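Local coordinates for protein transcriptional repressor, TetR family (Thermus thermophilus, PDB 3ANP) that acts as a TetR-family transcriptional repressor controlling fatty acid degradation and binds lauroyl-CoA, at residues A[18-28]-A[53-61]. Numbering follows the deposited sequence.
Sequences AMELFRNRGFQ and KEAVLLDYG
F27 turns its CG anti to the backbone N (chi1 177°), which carries its ring across to K53 and L57, while K53, bent at chi3 (53°), curls back over one face of that ring. This is the joint of a TetR-family repressor: helix 3-25 of the DNA-binding domain meets the start of helix 54-77, which runs on into the ligand-binding domain; the axes of 18-25 and 54-61 lie at 99°. K53 CE and, in a cation-pi contact, NZ, 4.5 Å from the F27 ring centroid, share that face; over the opposite one sits L57 CD1, 3.6 Å from the centroid. The same NZ donates to F27 O at 2.7 Å, approaching tilted from the carbonyl plane, and also hydrogen-bonds to T30 O; a water links it to Q28 OE1. At the ring edge comes E54 OE2. Were F27 replaced by an alanine, K53 would probably lose its cation-pi partner and a gap would open beside L57. Next to it, F22 CE2 packs on V56 CG1, 3.7 Å away, with I35 of helix 32-39 also against F22. Y60 OH hydrogen-bonds to E100 OE2, and over one face of the Y60 ring the bent chain of selenomethionine M19 lays its CE, 3.5 Å from Y60 CD1.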
loop_
_atom_site.group_PDB
_atom_site.type_symbol
_atom_site.label_atom_id
_atom_site.label_comp_id
_atom_site.label_asym_id
_atom_site.label_seq_id
_atom_site.Cartn_x
_atom_site.Cartn_y
_atom_site.Cartn_z
ATOM N N ALA A 18 -7.071 -21.179 -18.325
ATOM C CA ALA A 18 -6.221 -20.831 -17.183
ATOM C C ALA A 18 -7.016 -20.545 -15.907
ATOM O O ALA A 18 -6.635 -20.993 -14.818
ATOM C CB ALA A 18 -5.331 -19.609 -17.525
HETATM N N MSE A 19 -8.106 -19.794 -16.030
HETATM C CA MSE A 19 -8.912 -19.447 -14.864
HETATM C C MSE A 19 -9.476 -20.697 -14.181
HETATM O O MSE A 19 -9.455 -20.796 -12.951
HETATM C CB MSE A 19 -10.057 -18.502 -15.263
HETATM C CG MSE A 19 -9.606 -17.106 -15.702
HETATM SE SE MSE A 19 -8.618 -16.170 -14.285
HETATM C CE MSE A 19 -9.980 -16.193 -12.901
ATOM N N GLU A 20 -9.982 -21.640 -14.976
ATOM C CA GLU A 20 -10.524 -22.879 -14.425
ATOM C C GLU A 20 -9.429 -23.644 -13.660
ATOM O O GLU A 20 -9.649 -24.097 -12.527
ATOM C CB GLU A 20 -11.119 -23.754 -15.546
ATOM C CG GLU A 20 -11.722 -25.069 -15.062
ATOM C CD GLU A 20 -13.038 -24.902 -14.288
ATOM O OE1 GLU A 20 -13.398 -23.764 -13.906
ATOM O OE2 GLU A 20 -13.717 -25.925 -14.051
ATOM N N LEU A 21 -8.243 -23.771 -14.257
ATOM C CA LEU A 21 -7.136 -24.464 -13.590
ATOM C C LEU A 21 -6.735 -23.715 -12.324
ATOM O O LEU A 21 -6.489 -24.339 -11.294
ATOM C CB LEU A 21 -5.906 -24.585 -14.522
ATOM C CG LEU A 21 -6.049 -25.677 -15.590
ATOM C CD1 LEU A 21 -5.052 -25.465 -16.714
ATOM C CD2 LEU A 21 -5.847 -27.061 -14.935
ATOM N N PHE A 22 -6.645 -22.386 -12.404
ATOM C CA PHE A 22 -6.261 -21.595 -11.230
ATOM C C PHE A 22 -7.279 -21.817 -10.105
ATOM O O PHE A 22 -6.921 -21.996 -8.929
ATOM C CB PHE A 22 -6.211 -20.082 -11.540
ATOM C CG PHE A 22 -5.139 -19.664 -12.545
ATOM C CD1 PHE A 22 -4.023 -20.451 -12.784
ATOM C CD2 PHE A 22 -5.244 -18.434 -13.199
ATOM C CE1 PHE A 22 -3.012 -20.014 -13.663
ATOM C CE2 PHE A 22 -4.252 -17.990 -14.074
ATOM C CZ PHE A 22 -3.131 -18.788 -14.303
ATOM N N ARG A 23 -8.554 -21.796 -10.468
ATOM C CA ARG A 23 -9.613 -21.994 -9.487
ATOM C C ARG A 23 -9.595 -23.375 -8.868
ATOM O O ARG A 23 -9.661 -23.513 -7.647
ATOM C CB ARG A 23 -10.988 -21.760 -10.126
ATOM C CG ARG A 23 -11.355 -20.296 -10.275
ATOM C CD ARG A 23 -12.724 -20.105 -10.945
ATOM N NE ARG A 23 -13.128 -18.705 -10.896
ATOM C CZ ARG A 23 -13.294 -17.931 -11.963
ATOM N NH1 ARG A 23 -13.652 -16.664 -11.799
ATOM N NH2 ARG A 23 -13.114 -18.419 -13.190
ATOM N N ASN A 24 -9.506 -24.399 -9.709
ATOM C CA ASN A 24 -9.526 -25.786 -9.241
ATOM C C ASN A 24 -8.244 -26.323 -8.618
ATOM O O ASN A 24 -8.295 -27.203 -7.759
ATOM C CB ASN A 24 -9.918 -26.727 -10.388
ATOM C CG ASN A 24 -11.364 -26.554 -10.820
ATOM O OD1 ASN A 24 -12.207 -26.177 -10.016
ATOM N ND2 ASN A 24 -11.656 -26.847 -12.087
ATOM N N ARG A 25 -7.096 -25.806 -9.043
ATOM C CA ARG A 25 -5.829 -26.332 -8.545
ATOM C C ARG A 25 -4.880 -25.324 -7.912
ATOM O O ARG A 25 -3.864 -25.711 -7.338
ATOM C CB ARG A 25 -5.119 -27.077 -9.684
ATOM C CG ARG A 25 -5.947 -28.253 -10.231
ATOM C CD ARG A 25 -5.357 -28.883 -11.481
ATOM N NE ARG A 25 -4.055 -29.494 -11.233
ATOM C CZ ARG A 25 -3.297 -30.049 -12.174
ATOM N NH1 ARG A 25 -2.122 -30.582 -11.856
ATOM N NH2 ARG A 25 -3.712 -30.070 -13.437
ATOM N N GLY A 26 -5.210 -24.043 -8.004
ATOM C CA GLY A 26 -4.350 -23.031 -7.420
ATOM C C GLY A 26 -3.545 -22.314 -8.492
ATOM O O GLY A 26 -3.128 -22.927 -9.487
ATOM N N PHE A 27 -3.324 -21.017 -8.288
ATOM C CA PHE A 27 -2.582 -20.205 -9.243
ATOM C C PHE A 27 -1.116 -20.607 -9.362
ATOM O O PHE A 27 -0.613 -20.892 -10.460
ATOM C CB PHE A 27 -2.646 -18.724 -8.854
ATOM C CG PHE A 27 -1.842 -17.844 -9.756
ATOM C CD1 PHE A 27 -2.262 -17.601 -11.066
ATOM C CD2 PHE A 27 -0.610 -17.335 -9.338
ATOM C CE1 PHE A 27 -1.452 -16.866 -11.953
ATOM C CE2 PHE A 27 0.198 -16.605 -10.207
ATOM C CZ PHE A 27 -0.225 -16.371 -11.521
ATOM N N GLN A 28 -0.436 -20.617 -8.221
ATOM C CA GLN A 28 0.977 -20.959 -8.162
ATOM C C GLN A 28 1.263 -22.374 -8.639
ATOM O O GLN A 28 2.285 -22.613 -9.282
ATOM C CB GLN A 28 1.503 -20.812 -6.730
ATOM C CG GLN A 28 1.483 -19.394 -6.174
ATOM C CD GLN A 28 2.366 -18.439 -6.961
ATOM O OE1 GLN A 28 3.417 -18.830 -7.485
ATOM N NE2 GLN A 28 1.952 -17.178 -7.038
ATOM N N LYS A 53 2.217 -15.703 -16.228
ATOM C CA LYS A 53 0.942 -16.158 -15.648
ATOM C C LYS A 53 0.070 -15.058 -15.030
ATOM O O LYS A 53 -1.166 -15.111 -15.132
ATOM C CB LYS A 53 1.190 -17.253 -14.604
ATOM C CG LYS A 53 1.579 -18.633 -15.171
ATOM C CD LYS A 53 2.124 -19.559 -14.075
ATOM C CE LYS A 53 1.159 -19.668 -12.883
ATOM N NZ LYS A 53 1.756 -20.470 -11.757
ATOM N N GLU A 54 0.699 -14.064 -14.397
ATOM C CA GLU A 54 -0.051 -12.981 -13.757
ATOM C C GLU A 54 -0.825 -12.121 -14.747
ATOM O O GLU A 54 -1.794 -11.446 -14.377
ATOM C CB GLU A 54 0.886 -12.076 -12.940
ATOM C CG GLU A 54 1.431 -12.697 -11.670
ATOM C CD GLU A 54 2.501 -13.744 -11.920
ATOM O OE1 GLU A 54 3.023 -13.831 -13.053
ATOM O OE2 GLU A 54 2.826 -14.476 -10.970
ATOM N N ALA A 55 -0.387 -12.115 -16.003
ATOM C CA ALA A 55 -1.078 -11.323 -17.004
ATOM C C ALA A 55 -2.511 -11.862 -17.144
ATOM O O ALA A 55 -3.424 -11.120 -17.494
ATOM C CB ALA A 55 -0.327 -11.382 -18.357
ATOM N N VAL A 56 -2.709 -13.150 -16.876
ATOM C CA VAL A 56 -4.064 -13.712 -16.948
ATOM C C VAL A 56 -4.893 -13.084 -15.823
ATOM O O VAL A 56 -6.017 -12.619 -16.045
ATOM C CB VAL A 56 -4.076 -15.264 -16.770
ATOM C CG1 VAL A 56 -5.516 -15.764 -16.693
ATOM C CG2 VAL A 56 -3.357 -15.949 -17.951
ATOM N N LEU A 57 -4.339 -13.062 -14.612
ATOM C CA LEU A 57 -5.057 -12.486 -13.475
ATOM C C LEU A 57 -5.359 -11.001 -13.697
ATOM O O LEU A 57 -6.411 -10.510 -13.291
ATOM C CB LEU A 57 -4.247 -12.674 -12.187
ATOM C CG LEU A 57 -3.893 -14.116 -11.808
ATOM C CD1 LEU A 57 -2.968 -14.097 -10.586
ATOM C CD2 LEU A 57 -5.172 -14.929 -11.514
ATOM N N LEU A 58 -4.449 -10.276 -14.343
ATOM C CA LEU A 58 -4.702 -8.862 -14.594
ATOM C C LEU A 58 -5.906 -8.714 -15.509
ATOM O O LEU A 58 -6.711 -7.811 -15.332
ATOM C CB LEU A 58 -3.495 -8.190 -15.228
ATOM C CG LEU A 58 -2.284 -8.089 -14.294
ATOM C CD1 LEU A 58 -1.153 -7.419 -15.062
ATOM C CD2 LEU A 58 -2.633 -7.293 -13.032
ATOM N N ASP A 59 -6.025 -9.596 -16.497
ATOM C CA ASP A 59 -7.176 -9.544 -17.397
ATOM C C ASP A 59 -8.465 -9.708 -16.588
ATOM O O ASP A 59 -9.455 -9.007 -16.830
ATOM C CB ASP A 59 -7.080 -10.650 -18.454
ATOM C CG ASP A 59 -6.555 -10.139 -19.797
ATOM O OD1 ASP A 59 -6.001 -9.014 -19.838
ATOM O OD2 ASP A 59 -6.691 -10.865 -20.809
ATOM N N TYR A 60 -8.453 -10.637 -15.633
ATOM C CA TYR A 60 -9.630 -10.870 -14.779
ATOM C C TYR A 60 -9.908 -9.630 -13.944
ATOM O O TYR A 60 -11.044 -9.163 -13.860
ATOM C CB TYR A 60 -9.399 -12.053 -13.839
ATOM C CG TYR A 60 -10.595 -12.405 -12.968
ATOM C CD1 TYR A 60 -10.417 -12.922 -11.684
ATOM C CD2 TYR A 60 -11.901 -12.254 -13.440
ATOM C CE1 TYR A 60 -11.514 -13.283 -10.887
ATOM C CE2 TYR A 60 -13.001 -12.608 -12.649
ATOM C CZ TYR A 60 -12.794 -13.122 -11.377
ATOM O OH TYR A 60 -13.875 -13.479 -10.604
ATOM N N GLY A 61 -8.863 -9.100 -13.314
ATOM C CA GLY A 61 -9.031 -7.900 -12.511
ATOM C C GLY A 61 -9.622 -6.752 -13.311
ATOM O O GLY A 61 -10.481 -6.013 -12.813
HETATM O O HOH W 1 3.369 -18.932 -10.379
#